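Local coordinates for HutD family protein (Pseudomonas aeruginosa, PDB 1YLL) that is of unknown function but belongs to the HutD family of the cupin clan, a group named for histidine utilisation, and is built from beta-barrels, at residues D[123-129]-D[187-193]; D[131-137]-D[177-183]; D[139-143]-D[169-174]. All blocks are in the same frame, centred on the assembly; numbering follows the deposited sequence.

The three contacts lie in the C-terminal half of a bicupin-like, helix-free chain. Interaction 1 closes the longest loop; interaction 2 is nested within it and interaction 3 within that, so the strands pair outside-in, consistent with a cupin barrel. Interactions 1 and 3 belong to one antiparallel sheet, where strands 187-197 and 141-146 are neighbours, with centres about 15 Å apart. Interaction 2 lies in the four-stranded sheet that holds strands 132-137 and 178-184, its centre about 11 Å from that of interaction 1 and 13 Å from that of interaction 3. Its Leu182 and Trp180 pack on the other sheet and join the two. Interactions 1 and 2 also meet a second subunit.

Interaction 1. Residues D[123-129]-D[187-193]; sequences RLQWLRV and PAWVCAV
Trp126 and Cys191 face each other in a non-hydrogen-bonded pair of an antiparallel sheet in the C-terminal cupin-like barrel. Cys191 CB sits over the Trp126 six-membered ring, 3.6 Å from its centroid, while SG lies over the five-membered ring, a sulfur-aromatic contact. With SG anti to its backbone N (chi1 -170°), the sulfur also reaches Leu124 CD2 at 3.6 Å. At the next non-hydrogen-bonded pair, Arg128 lays its CB over the centre of the Trp189 face, a CH-pi contact, and its extended chain continues past Trp189 NE1. Beyond the ring, the guanidinium is covered on one face by Pro187 CB, and its NH2 forms a salt bridge with Glu130. On the other face of the sheet Leu127 CD1 lies 4.0 Å from Ala192 CB.

Six backbone hydrogen bonds fix this register, through Gln125-Ala192, Leu127-Val190 and Val129-Ala188. In the second shell, Ser66 OG is hydrogen-bonded to Trp126 NE1, and Arg88 makes a cation-pi contact with Trp189. Near where the sheet continues into a second subunit, Arg123 holds OE1 of Gln125 on its own strand through both terminal nitrogens; its NH2 also salt-bridges Glu194 of that subunit, and a water bridges Arg123 NH1 (3.0 Å) to Ala192 O (2.9 Å).

Interaction 2. Residues D[131-137]-D[177-183]; sequences GELDWHG and LQHWRLT
Strands 132-137 and 178-183 run antiparallel at 166°, their axes 4.7 Å apart at closest approach. Leu133-Leu182, Trp135-Trp180 and Gly137-Gln178 are the hydrogen-bonded pairs, each closed by two N-H...O bonds. At the corner before the first strand, Thr183 OG1 donates to Gly131 O.

The face bearing Glu132, Asp134, His136, His179 and Arg181 is polar. His136 and His179 form an offset stack, planes 9° apart and centroids separated by 4.0 Å. In His179, with CG anti to the backbone N (chi1 -174°), NE2 donates to Asp134 OD2 at 2.7 Å; the carboxylate oxygen is met on its anti side and the two planes are steeply inclined. This fixes the imidazole's rotation. OD2 also accepts from a water. A bend near the end of the Arg181 chain turns one face of its guanidinium onto Asp134 CB; its salt bridges to Glu132 and Asp134 are long, and the Glu132 oxygen stands well out of the guanidinium plane. His136 ND1 is buried without a polar partner.

On the opposite face Trp180 CB lies over the Trp135 six-membered ring, 3.7 Å from its centroid, while the indoles themselves barely overlap. Leu182 CD1 touches Trp135 CZ3 and Leu133 CD1, both at 4.0 Å.

Strand 151-155 flanks 178-184 on its other side. Trp135 packs on Leu142 of strand 141-146, while His136 and Gly137 extend the sheet into a second subunit, whose Arg123 makes a cation-pi contact with Trp135.

Interaction 3. Residues D[139-143]-D[169-174]; sequences ASTLL and LCAEGL
Leu174 closes the loop end of this antiparallel pairing against Ala139 and Ser140. Its CB lies 3.4 Å from Ser140 O, CG passes the same oxygen at 3.5 Å, and CD1 lies 3.5 Å from both Ala139 O and Ser140 O. CG stands anti to the carbonyl carbon (chi1 -64°), which carries the branch back along residues 139-140 and brings CD1 within loose reach of Leu142 CB. The backbone of the same residue secures the position: Leu174 N donates to Ser140 O at 3.0 Å, in the carbonyl plane and on a lone pair.

Regular pairing follows at Leu142-Ala171, where both N-H...O bonds are 2.8 Å long. Next along, Leu143 CD2 meets Cys170 SG at 3.5 Å on one face, while on the other Leu142 CD2 and Leu169 CD2 touch, their side chains crossing at about a right angle. Thr141 and Glu172 lie side by side, OG1 against CG. A water joins Thr141 OG1 (2.7 Å) to Gly173 N, for which it is the acceptor, and so bridges the start of strand 141-146 to the turn after 168-171.

Strand 141-146 sits between 168-171 and 187-197 in a five-stranded antiparallel sheet of this cupin-like barrel, with strand 6-9 beyond 168-171. Trp180 of strand 178-184 covers Leu142, Leu169, Ala171 and Leu174, whereas Thr141, Leu143 and Glu172 pack on Trp42 of strand 42-49.

Interaction 1. Residues D[123-129]-D[187-193]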
loop_
_atom_site.group_PDB
_atom_site.type_symbol
_atom_site.label_atom_id
_atom_site.label_comp_id
_atom_site.label_asym_id
_atom_site.label_seq_id
_atom_site.Cartn_x
_atom_site.Cartn_y
_atom_site.Cartn_z
ATOM N N ARG D 123 16.944 -0.482 19.606
ATOM C CA ARG D 123 17.725 -0.521 18.369
ATOM C C ARG D 123 17.447 0.853 17.743
ATOM O O ARG D 123 16.326 1.365 17.819
ATOM C CB ARG D 123 17.239 -1.616 17.426
ATOM C CG ARG D 123 18.162 -1.806 16.225
ATOM C CD ARG D 123 17.550 -2.796 15.263
ATOM N NE ARG D 123 18.502 -3.147 14.214
ATOM C CZ ARG D 123 18.764 -2.409 13.123
ATOM N NH1 ARG D 123 18.147 -1.251 12.889
ATOM N NH2 ARG D 123 19.668 -2.862 12.253
ATOM N N LEU D 124 18.468 1.464 17.176
ATOM C CA LEU D 124 18.258 2.762 16.569
ATOM C C LEU D 124 19.114 2.830 15.330
ATOM O O LEU D 124 20.333 2.569 15.394
ATOM C CB LEU D 124 18.643 3.887 17.544
ATOM C CG LEU D 124 18.454 5.312 16.993
ATOM C CD1 LEU D 124 18.093 6.281 18.162
ATOM C CD2 LEU D 124 19.697 5.825 16.210
ATOM N N GLN D 125 18.495 3.190 14.198
ATOM C CA GLN D 125 19.264 3.275 12.961
ATOM C C GLN D 125 18.734 4.326 11.985
ATOM O O GLN D 125 17.550 4.366 11.717
ATOM C CB GLN D 125 19.252 1.913 12.239
ATOM C CG GLN D 125 20.059 1.921 10.930
ATOM C CD GLN D 125 20.223 0.586 10.288
ATOM O OE1 GLN D 125 19.525 -0.357 10.613
ATOM N NE2 GLN D 125 21.171 0.495 9.344
ATOM N N TRP D 126 19.624 5.170 11.475
ATOM C CA TRP D 126 19.249 6.164 10.457
ATOM C C TRP D 126 19.255 5.448 9.119
ATOM O O TRP D 126 20.204 4.746 8.803
ATOM C CB TRP D 126 20.282 7.302 10.438
ATOM C CG TRP D 126 20.029 8.267 11.530
ATOM C CD1 TRP D 126 20.658 8.311 12.773
ATOM C CD2 TRP D 126 19.064 9.310 11.541
ATOM N NE1 TRP D 126 20.145 9.320 13.516
ATOM C CE2 TRP D 126 19.157 9.952 12.802
ATOM C CE3 TRP D 126 18.123 9.769 10.616
ATOM C CZ2 TRP D 126 18.340 11.030 13.152
ATOM C CZ3 TRP D 126 17.314 10.837 10.964
ATOM C CH2 TRP D 126 17.425 11.458 12.213
ATOM N N LEU D 127 18.160 5.610 8.364
ATOM C CA LEU D 127 18.003 4.968 7.056
ATOM C C LEU D 127 17.654 6.020 6.015
ATOM O O LEU D 127 16.818 6.873 6.264
ATOM C CB LEU D 127 16.864 3.961 7.149
ATOM C CG LEU D 127 17.073 2.813 8.152
ATOM C CD1 LEU D 127 15.738 2.115 8.447
ATOM C CD2 LEU D 127 18.092 1.851 7.601
ATOM N N ARG D 128 18.286 5.953 4.834
ATOM C CA ARG D 128 17.948 6.922 3.785
ATOM C C ARG D 128 17.016 6.169 2.852
ATOM O O ARG D 128 17.429 5.178 2.232
ATOM C CB ARG D 128 19.175 7.377 3.002
ATOM C CG ARG D 128 18.877 8.563 2.069
ATOM C CD ARG D 128 20.151 9.079 1.397
ATOM N NE ARG D 128 19.952 10.367 0.727
ATOM C CZ ARG D 128 19.954 10.540 -0.592
ATOM N NH1 ARG D 128 19.774 11.752 -1.101
ATOM N NH2 ARG D 128 20.124 9.501 -1.401
ATOM N N VAL D 129 15.773 6.623 2.779
ATOM C CA VAL D 129 14.773 5.987 1.931
ATOM C C VAL D 129 14.909 6.551 0.510
ATOM O O VAL D 129 14.599 7.707 0.260
ATOM C CB VAL D 129 13.344 6.237 2.457
ATOM C CG1 VAL D 129 12.345 5.504 1.566
ATOM C CG2 VAL D 129 13.203 5.724 3.890
ATOM N N PRO D 187 14.630 11.334 -2.006
ATOM C CA PRO D 187 15.291 10.632 -0.896
ATOM C C PRO D 187 15.070 11.310 0.437
ATOM O O PRO D 187 15.178 12.539 0.560
ATOM C CB PRO D 187 16.744 10.626 -1.318
ATOM C CG PRO D 187 16.608 10.397 -2.811
ATOM C CD PRO D 187 15.509 11.373 -3.188
ATOM N N ALA D 188 14.770 10.515 1.453
ATOM C CA ALA D 188 14.495 11.098 2.748
ATOM C C ALA D 188 15.075 10.214 3.819
ATOM O O ALA D 188 14.968 8.984 3.769
ATOM C CB ALA D 188 13.002 11.253 2.951
ATOM N N TRP D 189 15.716 10.874 4.776
ATOM C CA TRP D 189 16.321 10.201 5.901
ATOM C C TRP D 189 15.285 10.018 6.982
ATOM O O TRP D 189 14.514 10.935 7.268
ATOM C CB TRP D 189 17.465 11.054 6.454
ATOM C CG TRP D 189 18.763 10.912 5.726
ATOM C CD1 TRP D 189 19.303 11.787 4.795
ATOM C CD2 TRP D 189 19.697 9.845 5.859
ATOM N NE1 TRP D 189 20.512 11.318 4.355
ATOM C CE2 TRP D 189 20.782 10.128 4.987
ATOM C CE3 TRP D 189 19.729 8.663 6.628
ATOM C CZ2 TRP D 189 21.884 9.278 4.867
ATOM C CZ3 TRP D 189 20.812 7.820 6.505
ATOM C CH2 TRP D 189 21.888 8.126 5.629
ATOM N N VAL D 190 15.279 8.826 7.572
ATOM C CA VAL D 190 14.382 8.493 8.685
ATOM C C VAL D 190 15.205 7.814 9.763
ATOM O O VAL D 190 16.287 7.320 9.490
ATOM C CB VAL D 190 13.229 7.505 8.257
ATOM C CG1 VAL D 190 12.368 8.140 7.149
ATOM C CG2 VAL D 190 13.792 6.232 7.745
ATOM N N CYS D 191 14.705 7.826 11.004
ATOM C CA CYS D 191 15.400 7.132 12.075
ATOM C C CYS D 191 14.399 6.130 12.620
ATOM O O CYS D 191 13.304 6.503 13.090
ATOM C CB CYS D 191 15.838 8.093 13.148
ATOM S SG CYS D 191 16.964 7.267 14.353
ATOM N N ALA D 192 14.764 4.863 12.510
ATOM C CA ALA D 192 13.924 3.773 12.969
ATOM C C ALA D 192 14.394 3.407 14.374
ATOM O O ALA D 192 15.539 2.982 14.537
ATOM C CB ALA D 192 14.085 2.588 12.043
ATOM N N VAL D 193 13.500 3.548 15.346
ATOM C CA VAL D 193 13.812 3.219 16.749
ATOM C C VAL D 193 12.890 2.058 17.162
ATOM O O VAL D 193 11.673 2.195 17.072
ATOM C CB VAL D 193 13.560 4.429 17.657
ATOM C CG1 VAL D 193 13.803 4.039 19.126
ATOM C CG2 VAL D 193 14.536 5.542 17.296
HETATM O O HOH W 1 15.908 0.067 14.317
HETATM O O HOH W 2 18.004 12.845 1.560
#

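Interaction 2. Residues D[131-137]-D[177-183]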
loop_
_atom_site.group_PDB
_atom_site.type_symbol
_atom_site.label_atom_id
_atom_site.label_comp_id
_atom_site.label_asym_id
_atom_site.label_seq_id
_atom_site.Cartn_x
_atom_site.Cartn_y
_atom_site.Cartn_z
ATOM N N GLY D 131 13.467 5.760 -2.819
ATOM C CA GLY D 131 12.480 5.043 -3.577
ATOM C C GLY D 131 11.726 4.122 -2.652
ATOM O O GLY D 131 10.570 4.368 -2.335
ATOM N N GLU D 132 12.387 3.070 -2.184
ATOM C CA GLU D 132 11.707 2.104 -1.316
ATOM C C GLU D 132 12.698 1.315 -0.472
ATOM O O GLU D 132 13.851 1.130 -0.867
ATOM C CB GLU D 132 10.919 1.147 -2.212
ATOM C CG GLU D 132 10.081 0.057 -1.569
ATOM C CD GLU D 132 9.340 -0.779 -2.638
ATOM O OE1 GLU D 132 10.025 -1.450 -3.449
ATOM O OE2 GLU D 132 8.084 -0.755 -2.681
ATOM N N LEU D 133 12.251 0.881 0.706
ATOM C CA LEU D 133 13.071 0.027 1.556
ATOM C C LEU D 133 12.109 -0.701 2.479
ATOM O O LEU D 133 11.022 -0.196 2.732
ATOM C CB LEU D 133 14.110 0.839 2.353
ATOM C CG LEU D 133 13.812 1.711 3.571
ATOM C CD1 LEU D 133 13.355 0.871 4.764
ATOM C CD2 LEU D 133 15.119 2.477 3.955
ATOM N N ASP D 134 12.486 -1.886 2.962
ATOM C CA ASP D 134 11.616 -2.634 3.851
ATOM C C ASP D 134 12.444 -3.519 4.773
ATOM O O ASP D 134 13.630 -3.769 4.524
ATOM C CB ASP D 134 10.651 -3.536 3.049
ATOM C CG ASP D 134 11.332 -4.770 2.455
ATOM O OD1 ASP D 134 12.311 -4.634 1.691
ATOM O OD2 ASP D 134 10.880 -5.894 2.754
ATOM N N TRP D 135 11.827 -3.957 5.865
ATOM C CA TRP D 135 12.488 -4.889 6.765
ATOM C C TRP D 135 11.388 -5.646 7.489
ATOM O O TRP D 135 10.213 -5.260 7.424
ATOM C CB TRP D 135 13.379 -4.148 7.794
ATOM C CG TRP D 135 12.671 -3.430 8.901
ATOM C CD1 TRP D 135 12.331 -3.955 10.114
ATOM C CD2 TRP D 135 12.223 -2.073 8.903
ATOM N NE1 TRP D 135 11.699 -2.994 10.883
ATOM C CE2 TRP D 135 11.624 -1.832 10.163
ATOM C CE3 TRP D 135 12.271 -1.031 7.961
ATOM C CZ2 TRP D 135 11.077 -0.589 10.515
ATOM C CZ3 TRP D 135 11.717 0.219 8.318
ATOM C CH2 TRP D 135 11.134 0.416 9.584
ATOM N N HIS D 136 11.764 -6.761 8.110
ATOM C CA HIS D 136 10.828 -7.538 8.923
ATOM C C HIS D 136 11.356 -7.474 10.343
ATOM O O HIS D 136 12.553 -7.619 10.553
ATOM C CB HIS D 136 10.778 -9.010 8.499
ATOM C CG HIS D 136 10.137 -9.235 7.168
ATOM N ND1 HIS D 136 8.881 -9.806 7.011
ATOM C CD2 HIS D 136 10.591 -8.983 5.922
ATOM C CE1 HIS D 136 8.596 -9.892 5.720
ATOM N NE2 HIS D 136 9.613 -9.401 5.039
ATOM N N GLY D 137 10.485 -7.276 11.320
ATOM C CA GLY D 137 10.983 -7.244 12.690
ATOM C C GLY D 137 9.916 -7.645 13.677
ATOM O O GLY D 137 8.751 -7.487 13.396
ATOM N N LEU D 177 5.899 -11.151 13.988
ATOM C CA LEU D 177 6.748 -10.600 12.938
ATOM C C LEU D 177 5.984 -9.596 12.066
ATOM O O LEU D 177 4.915 -9.900 11.499
ATOM C CB LEU D 177 7.269 -11.759 12.086
ATOM C CG LEU D 177 8.697 -12.000 11.575
ATOM C CD1 LEU D 177 8.601 -12.382 10.116
ATOM C CD2 LEU D 177 9.661 -10.831 11.807
ATOM N N GLN D 178 6.548 -8.398 11.934
ATOM C CA GLN D 178 5.957 -7.333 11.147
ATOM C C GLN D 178 6.751 -7.032 9.896
ATOM O O GLN D 178 7.993 -7.046 9.914
ATOM C CB GLN D 178 5.879 -6.038 11.973
ATOM C CG GLN D 178 5.297 -6.193 13.394
ATOM C CD GLN D 178 3.832 -6.657 13.388
ATOM O OE1 GLN D 178 3.405 -7.423 14.264
ATOM N NE2 GLN D 178 3.072 -6.199 12.414
ATOM N N HIS D 179 6.051 -6.726 8.814
ATOM C CA HIS D 179 6.715 -6.365 7.576
ATOM C C HIS D 179 6.474 -4.882 7.333
ATOM O O HIS D 179 5.357 -4.445 7.051
ATOM C CB HIS D 179 6.202 -7.189 6.381
ATOM C CG HIS D 179 6.968 -6.933 5.128
ATOM N ND1 HIS D 179 6.522 -7.330 3.884
ATOM C CD2 HIS D 179 8.146 -6.294 4.920
ATOM C CE1 HIS D 179 7.390 -6.940 2.964
ATOM N NE2 HIS D 179 8.385 -6.310 3.568
ATOM N N TRP D 180 7.532 -4.093 7.489
ATOM C CA TRP D 180 7.473 -2.648 7.312
ATOM C C TRP D 180 8.088 -2.204 5.995
ATOM O O TRP D 180 9.203 -2.613 5.665
ATOM C CB TRP D 180 8.260 -1.935 8.432
ATOM C CG TRP D 180 7.711 -2.114 9.794
ATOM C CD1 TRP D 180 8.132 -2.996 10.755
ATOM C CD2 TRP D 180 6.658 -1.353 10.375
ATOM N NE1 TRP D 180 7.405 -2.816 11.899
ATOM C CE2 TRP D 180 6.491 -1.814 11.696
ATOM C CE3 TRP D 180 5.840 -0.316 9.899
ATOM C CZ2 TRP D 180 5.532 -1.273 12.562
ATOM C CZ3 TRP D 180 4.872 0.233 10.773
ATOM C CH2 TRP D 180 4.738 -0.251 12.078
ATOM N N ARG D 181 7.394 -1.329 5.264
ATOM C CA ARG D 181 7.916 -0.822 4.005
ATOM C C ARG D 181 7.780 0.694 3.944
ATOM O O ARG D 181 6.730 1.231 4.261
ATOM C CB ARG D 181 7.191 -1.453 2.809
ATOM C CG ARG D 181 7.773 -0.951 1.470
ATOM C CD ARG D 181 7.019 -1.500 0.260
ATOM N NE ARG D 181 7.002 -2.952 0.239
ATOM C CZ ARG D 181 8.077 -3.717 0.065
ATOM N NH1 ARG D 181 9.273 -3.165 -0.115
ATOM N NH2 ARG D 181 7.956 -5.040 0.084
ATOM N N LEU D 182 8.849 1.388 3.571
ATOM C CA LEU D 182 8.796 2.834 3.470
ATOM C C LEU D 182 9.059 3.196 2.024
ATOM O O LEU D 182 9.873 2.562 1.346
ATOM C CB LEU D 182 9.886 3.483 4.316
ATOM C CG LEU D 182 9.921 3.038 5.778
ATOM C CD1 LEU D 182 11.104 3.732 6.437
ATOM C CD2 LEU D 182 8.664 3.371 6.481
ATOM N N THR D 183 8.388 4.241 1.568
ATOM C CA THR D 183 8.583 4.696 0.208
ATOM C C THR D 183 8.697 6.220 0.190
ATOM O O THR D 183 8.132 6.903 1.046
ATOM C CB THR D 183 7.422 4.234 -0.668
ATOM O OG1 THR D 183 7.619 4.725 -1.994
ATOM C CG2 THR D 183 6.127 4.747 -0.125
HETATM O O HOH W 3 10.215 -7.562 0.594
HETATM O O HOH W 4 8.240 -4.645 14.354
#

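Interaction 3. Residues D[139-143]-D[169-174]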
loop_
_atom_site.group_PDB
_atom_site.type_symbol
_atom_site.label_atom_id
_atom_site.label_comp_id
_atom_site.label_asym_id
_atom_site.label_seq_id
_atom_site.Cartn_x
_atom_site.Cartn_y
_atom_site.Cartn_z
ATOM N N ALA D 139 9.880 -6.435 16.903
ATOM C CA ALA D 139 9.777 -5.426 17.958
ATOM C C ALA D 139 8.339 -5.038 18.209
ATOM O O ALA D 139 7.557 -4.816 17.264
ATOM C CB ALA D 139 10.591 -4.184 17.600
ATOM N N SER D 140 8.016 -4.921 19.489
ATOM C CA SER D 140 6.673 -4.562 19.916
ATOM C C SER D 140 6.421 -3.073 19.773
ATOM O O SER D 140 5.285 -2.648 19.601
ATOM C CB SER D 140 6.464 -4.974 21.365
ATOM O OG SER D 140 7.350 -4.288 22.216
ATOM N N THR D 141 7.482 -2.270 19.873
ATOM C CA THR D 141 7.310 -0.833 19.697
ATOM C C THR D 141 8.206 -0.302 18.590
ATOM O O THR D 141 9.397 -0.635 18.549
ATOM C CB THR D 141 7.630 -0.071 20.991
ATOM O OG1 THR D 141 6.612 -0.345 21.967
ATOM C CG2 THR D 141 7.671 1.444 20.727
ATOM N N LEU D 142 7.623 0.453 17.663
ATOM C CA LEU D 142 8.394 1.088 16.602
ATOM C C LEU D 142 8.116 2.593 16.572
ATOM O O LEU D 142 6.973 3.025 16.525
ATOM C CB LEU D 142 8.108 0.487 15.205
ATOM C CG LEU D 142 8.654 1.347 14.031
ATOM C CD1 LEU D 142 10.182 1.325 14.032
ATOM C CD2 LEU D 142 8.169 0.852 12.682
ATOM N N LEU D 143 9.176 3.399 16.639
ATOM C CA LEU D 143 9.034 4.830 16.510
ATOM C C LEU D 143 9.798 5.109 15.208
ATOM O O LEU D 143 10.973 4.756 15.073
ATOM C CB LEU D 143 9.702 5.554 17.690
ATOM C CG LEU D 143 9.131 5.149 19.048
ATOM C CD1 LEU D 143 10.012 5.661 20.182
ATOM C CD2 LEU D 143 7.721 5.700 19.130
ATOM N N LEU D 169 6.003 8.205 13.295
ATOM C CA LEU D 169 5.039 7.142 13.475
ATOM C C LEU D 169 5.312 6.536 14.840
ATOM O O LEU D 169 6.463 6.370 15.219
ATOM C CB LEU D 169 5.240 6.053 12.443
ATOM C CG LEU D 169 4.358 4.839 12.757
ATOM C CD1 LEU D 169 3.129 4.909 11.875
ATOM C CD2 LEU D 169 5.090 3.556 12.535
ATOM N N CYS D 170 4.264 6.230 15.596
ATOM C CA CYS D 170 4.469 5.575 16.891
ATOM C C CYS D 170 3.570 4.352 16.886
ATOM O O CYS D 170 2.347 4.504 16.835
ATOM C CB CYS D 170 4.073 6.488 18.062
ATOM S SG CYS D 170 4.287 5.704 19.743
ATOM N N ALA D 171 4.157 3.156 16.892
ATOM C CA ALA D 171 3.382 1.913 16.930
ATOM C C ALA D 171 3.756 1.132 18.190
ATOM O O ALA D 171 4.923 0.812 18.431
ATOM C CB ALA D 171 3.650 1.061 15.688
ATOM N N GLU D 172 2.758 0.816 19.003
ATOM C CA GLU D 172 3.029 0.103 20.240
ATOM C C GLU D 172 2.169 -1.138 20.329
ATOM O O GLU D 172 1.151 -1.220 19.665
ATOM C CB GLU D 172 2.717 0.991 21.452
ATOM C CG GLU D 172 3.836 1.882 21.941
ATOM C CD GLU D 172 3.409 2.674 23.169
ATOM O OE1 GLU D 172 2.502 3.518 23.036
ATOM O OE2 GLU D 172 3.971 2.441 24.264
ATOM N N GLY D 173 2.600 -2.087 21.145
ATOM C CA GLY D 173 1.842 -3.309 21.346
ATOM C C GLY D 173 1.765 -4.231 20.150
ATOM O O GLY D 173 0.813 -5.006 20.020
ATOM N N LEU D 174 2.753 -4.138 19.266
ATOM C CA LEU D 174 2.804 -4.978 18.076
ATOM C C LEU D 174 3.092 -6.399 18.515
ATOM O O LEU D 174 3.880 -6.622 19.433
ATOM C CB LEU D 174 3.906 -4.489 17.125
ATOM C CG LEU D 174 3.738 -3.084 16.522
ATOM C CD1 LEU D 174 5.100 -2.530 16.112
ATOM C CD2 LEU D 174 2.828 -3.141 15.327
HETATM O O HOH W 5 4.861 -2.010 23.073
#